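Local coordinates for protein Bm4233, isoform b (Brugia malayi, PDB 6ANY) that is a venom allergen-like protein of the CAP superfamily from a filarial parasite, a vaccine candidate that probably binds sterols, at residues I16-L27 with Q137-C148. Residues are numbered along the deposited sequence; the frame is centred on the assembly and turned at random.
Sequences IVRQNNKFRSLL and QMAWGKTHKIGC
The Arg24 guanidinium meets the 137-148 segment along its edge, where the carbonyl oxygens of Met138 and Trp140 lie. NH1 donates to Met138 O at 2.9 Å and also to Trp140 O. NH2 joins it on Trp140 O at 3.0 Å, so both terminal nitrogens converge on this single oxygen, above its carbonyl plane. A bend at chi3 (87°) turns the arginine end into the loop. NH2 also hydrogen-bonds to Leu47 O, outside the two segments. The Asn20 amide reaches Met138 O through ND2 at 3.0 Å (N-H...O 152°), from the face opposite to Arg24 NH1. At the Phe23 edge sits Met138 CE, 3.7 Å from CD2, while Trp108 stacks on the ring.

In this CAP fold, helix 10-28 packs over the end of helix 133-138, the type I turn Trp140-Thr143 and the start of strand 145-153. With Thr143 N, Trp140 O has three donors; Met138 O has two. They satisfy these buried carbonyls and tie the turn to the helix. A classic beta bulge, His144 and Lys145 facing Ser167, lies where the strand begins. At the strand the contact is mostly apolar. Ile146 CD1 lies 3.9 Å from Ile16 CG2, and Ile146 CG2 meets Val17 CG2. Ile16 also touches Cys148 SG, disulfide-bonded to Cys164. At the other end, Leu27 CD2 rests 3.7 Å from Ala139 CB.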
# COMPACT_ATOMS: atom_id res chain seq x y z
N ILE A 16 -4.53 -3.32 -8.26
CA ILE A 16 -3.82 -2.66 -7.17
C ILE A 16 -4.14 -3.37 -5.87
O ILE A 16 -3.22 -3.69 -5.12
CB ILE A 16 -4.22 -1.21 -7.04
CG1 ILE A 16 -3.53 -0.41 -8.12
CG2 ILE A 16 -3.91 -0.67 -5.63
CD1 ILE A 16 -4.15 0.95 -8.36
N VAL A 17 -5.43 -3.68 -5.67
CA VAL A 17 -5.87 -4.31 -4.42
C VAL A 17 -5.35 -5.74 -4.28
O VAL A 17 -4.89 -6.14 -3.22
CB VAL A 17 -7.43 -4.27 -4.31
CG1 VAL A 17 -7.91 -5.17 -3.21
CG2 VAL A 17 -7.89 -2.87 -4.00
N ARG A 18 -5.44 -6.50 -5.36
CA ARG A 18 -5.03 -7.85 -5.42
C ARG A 18 -3.55 -7.96 -5.20
O ARG A 18 -3.13 -8.79 -4.34
CB ARG A 18 -5.39 -8.51 -6.78
CG ARG A 18 -6.89 -8.74 -6.87
CD ARG A 18 -7.41 -8.94 -8.26
NE ARG A 18 -8.90 -9.01 -8.28
CZ ARG A 18 -9.66 -9.13 -9.38
NH1 ARG A 18 -9.14 -9.22 -10.63
NH2 ARG A 18 -10.97 -9.15 -9.23
N GLN A 19 -2.76 -7.09 -5.85
CA GLN A 19 -1.30 -7.07 -5.59
C GLN A 19 -0.93 -6.74 -4.13
O GLN A 19 -0.11 -7.42 -3.53
CB GLN A 19 -0.53 -6.10 -6.54
CG GLN A 19 0.95 -5.95 -6.22
CD GLN A 19 1.62 -4.81 -6.97
OE1 GLN A 19 1.21 -3.65 -6.83
NE2 GLN A 19 2.65 -5.12 -7.76
N ASN A 20 -1.50 -5.68 -3.60
CA ASN A 20 -1.14 -5.24 -2.23
C ASN A 20 -1.57 -6.32 -1.20
O ASN A 20 -0.84 -6.56 -0.28
CB ASN A 20 -1.79 -3.89 -1.93
CG ASN A 20 -1.06 -3.11 -0.82
OD1 ASN A 20 -1.20 -1.86 -0.79
ND2 ASN A 20 -0.36 -3.81 0.14
N ASN A 21 -2.67 -7.02 -1.45
CA ASN A 21 -3.16 -8.04 -0.54
C ASN A 21 -2.33 -9.29 -0.70
O ASN A 21 -2.07 -10.00 0.27
CB ASN A 21 -4.61 -8.39 -0.77
CG ASN A 21 -5.55 -7.43 -0.16
OD1 ASN A 21 -5.24 -6.78 0.87
ND2 ASN A 21 -6.70 -7.26 -0.81
N LYS A 22 -1.93 -9.61 -1.92
CA LYS A 22 -0.95 -10.70 -2.12
C LYS A 22 0.37 -10.46 -1.36
O LYS A 22 0.88 -11.37 -0.67
CB LYS A 22 -0.65 -10.89 -3.59
CG LYS A 22 0.47 -11.89 -3.86
CD LYS A 22 0.50 -12.22 -5.35
CE LYS A 22 1.63 -13.16 -5.77
NZ LYS A 22 1.30 -13.92 -7.01
N PHE A 23 0.90 -9.24 -1.48
CA PHE A 23 2.07 -8.87 -0.72
C PHE A 23 1.87 -9.11 0.76
O PHE A 23 2.74 -9.66 1.42
CB PHE A 23 2.47 -7.41 -0.96
CG PHE A 23 3.15 -7.16 -2.30
CD1 PHE A 23 3.92 -8.14 -2.91
CD2 PHE A 23 3.06 -5.94 -2.90
CE1 PHE A 23 4.56 -7.90 -4.13
CE2 PHE A 23 3.69 -5.66 -4.11
CZ PHE A 23 4.46 -6.63 -4.72
N ARG A 24 0.74 -8.64 1.27
CA ARG A 24 0.44 -8.74 2.68
C ARG A 24 0.37 -10.16 3.13
O ARG A 24 0.95 -10.50 4.15
CB ARG A 24 -0.85 -8.00 2.99
CG ARG A 24 -0.60 -6.51 3.14
CD ARG A 24 -1.84 -5.70 2.87
NE ARG A 24 -2.69 -5.53 4.05
CZ ARG A 24 -2.56 -4.60 4.99
NH1 ARG A 24 -1.63 -3.65 4.88
NH2 ARG A 24 -3.46 -4.54 5.98
N SER A 25 -0.31 -11.00 2.37
CA SER A 25 -0.41 -12.43 2.68
C SER A 25 0.95 -13.13 2.64
O SER A 25 1.32 -13.87 3.58
CB SER A 25 -1.42 -13.08 1.73
OG SER A 25 -1.40 -14.45 1.91
N LEU A 26 1.72 -12.90 1.58
CA LEU A 26 3.09 -13.46 1.50
C LEU A 26 3.90 -13.04 2.69
O LEU A 26 4.60 -13.85 3.27
CB LEU A 26 3.81 -13.04 0.23
CG LEU A 26 3.31 -13.70 -1.06
CD1 LEU A 26 4.03 -13.09 -2.23
CD2 LEU A 26 3.53 -15.21 -1.13
N LEU A 27 3.77 -11.78 3.10
CA LEU A 27 4.50 -11.29 4.25
C LEU A 27 4.11 -11.99 5.55
O LEU A 27 5.02 -12.37 6.33
CB LEU A 27 4.22 -9.80 4.45
CG LEU A 27 4.96 -9.05 5.51
CD1 LEU A 27 6.50 -9.12 5.30
CD2 LEU A 27 4.44 -7.65 5.59
N GLN A 137 3.58 1.38 5.09
CA GLN A 137 2.18 1.73 4.88
C GLN A 137 1.48 0.62 4.12
O GLN A 137 0.36 0.28 4.43
CB GLN A 137 2.08 3.07 4.19
CG GLN A 137 0.71 3.53 3.82
CD GLN A 137 -0.18 3.72 5.02
OE1 GLN A 137 -0.26 4.84 5.58
NE2 GLN A 137 -0.90 2.67 5.39
N MET A 138 2.13 0.07 3.08
CA MET A 138 1.50 -1.01 2.31
C MET A 138 1.35 -2.24 3.19
O MET A 138 0.48 -3.07 2.96
CB MET A 138 2.35 -1.45 1.07
CG MET A 138 2.45 -0.45 -0.05
SD MET A 138 3.37 -1.05 -1.44
CE MET A 138 2.32 -2.36 -2.12
N ALA A 139 2.28 -2.42 4.14
CA ALA A 139 2.24 -3.56 5.05
C ALA A 139 1.48 -3.36 6.38
O ALA A 139 1.49 -4.24 7.19
CB ALA A 139 3.63 -4.01 5.32
N TRP A 140 0.86 -2.21 6.60
CA TRP A 140 0.40 -1.82 7.92
C TRP A 140 -0.85 -2.62 8.25
O TRP A 140 -1.86 -2.52 7.57
CB TRP A 140 0.11 -0.34 7.95
CG TRP A 140 -0.02 0.23 9.27
CD1 TRP A 140 -1.16 0.56 9.91
CD2 TRP A 140 1.07 0.63 10.11
NE1 TRP A 140 -0.86 1.13 11.15
CE2 TRP A 140 0.51 1.17 11.29
CE3 TRP A 140 2.46 0.52 10.00
CZ2 TRP A 140 1.31 1.58 12.39
CZ3 TRP A 140 3.25 0.98 11.03
CH2 TRP A 140 2.67 1.51 12.23
N GLY A 141 -0.74 -3.49 9.24
CA GLY A 141 -1.85 -4.40 9.59
C GLY A 141 -3.15 -3.75 9.87
O GLY A 141 -4.19 -4.20 9.41
N LYS A 142 -3.10 -2.65 10.59
CA LYS A 142 -4.32 -1.88 10.84
C LYS A 142 -5.00 -1.15 9.64
O LYS A 142 -6.21 -0.87 9.71
CB LYS A 142 -4.15 -0.92 12.02
CG LYS A 142 -4.14 -1.62 13.38
CD LYS A 142 -3.70 -0.58 14.44
CE LYS A 142 -3.14 -1.23 15.73
NZ LYS A 142 -4.32 -1.50 16.58
N THR A 143 -4.26 -0.85 8.58
CA THR A 143 -4.83 -0.18 7.41
C THR A 143 -5.75 -1.19 6.71
O THR A 143 -5.37 -2.35 6.60
CB THR A 143 -3.71 0.27 6.45
OG1 THR A 143 -2.87 1.24 7.12
CG2 THR A 143 -4.28 0.86 5.19
N HIS A 144 -6.93 -0.76 6.28
CA HIS A 144 -7.85 -1.63 5.55
C HIS A 144 -8.51 -1.01 4.35
O HIS A 144 -9.27 -1.69 3.68
CB HIS A 144 -8.92 -2.27 6.47
CG HIS A 144 -9.89 -1.32 7.09
ND1 HIS A 144 -9.61 -0.60 8.25
CD2 HIS A 144 -11.19 -1.08 6.80
CE1 HIS A 144 -10.70 0.06 8.60
NE2 HIS A 144 -11.67 -0.21 7.74
N LYS A 145 -8.17 0.24 4.04
CA LYS A 145 -8.77 0.97 2.92
C LYS A 145 -7.70 1.55 2.02
O LYS A 145 -6.72 2.10 2.50
CB LYS A 145 -9.66 2.11 3.42
CG LYS A 145 -10.79 1.60 4.30
CD LYS A 145 -11.84 2.64 4.62
CE LYS A 145 -11.55 3.34 5.95
NZ LYS A 145 -12.70 4.23 6.40
N ILE A 146 -7.89 1.47 0.73
CA ILE A 146 -6.89 1.99 -0.22
C ILE A 146 -7.63 2.62 -1.38
O ILE A 146 -8.63 2.11 -1.80
CB ILE A 146 -5.91 0.91 -0.69
CG1 ILE A 146 -4.83 1.56 -1.56
CG2 ILE A 146 -6.62 -0.23 -1.44
CD1 ILE A 146 -3.70 0.62 -1.92
N GLY A 147 -7.10 3.71 -1.89
CA GLY A 147 -7.61 4.32 -3.07
C GLY A 147 -6.48 5.08 -3.73
O GLY A 147 -5.64 5.69 -3.05
N CYS A 148 -6.49 5.04 -5.06
CA CYS A 148 -5.35 5.54 -5.83
C CYS A 148 -5.79 6.33 -7.03
O CYS A 148 -6.89 6.16 -7.57
CB CYS A 148 -4.43 4.43 -6.32
SG CYS A 148 -3.85 3.26 -5.06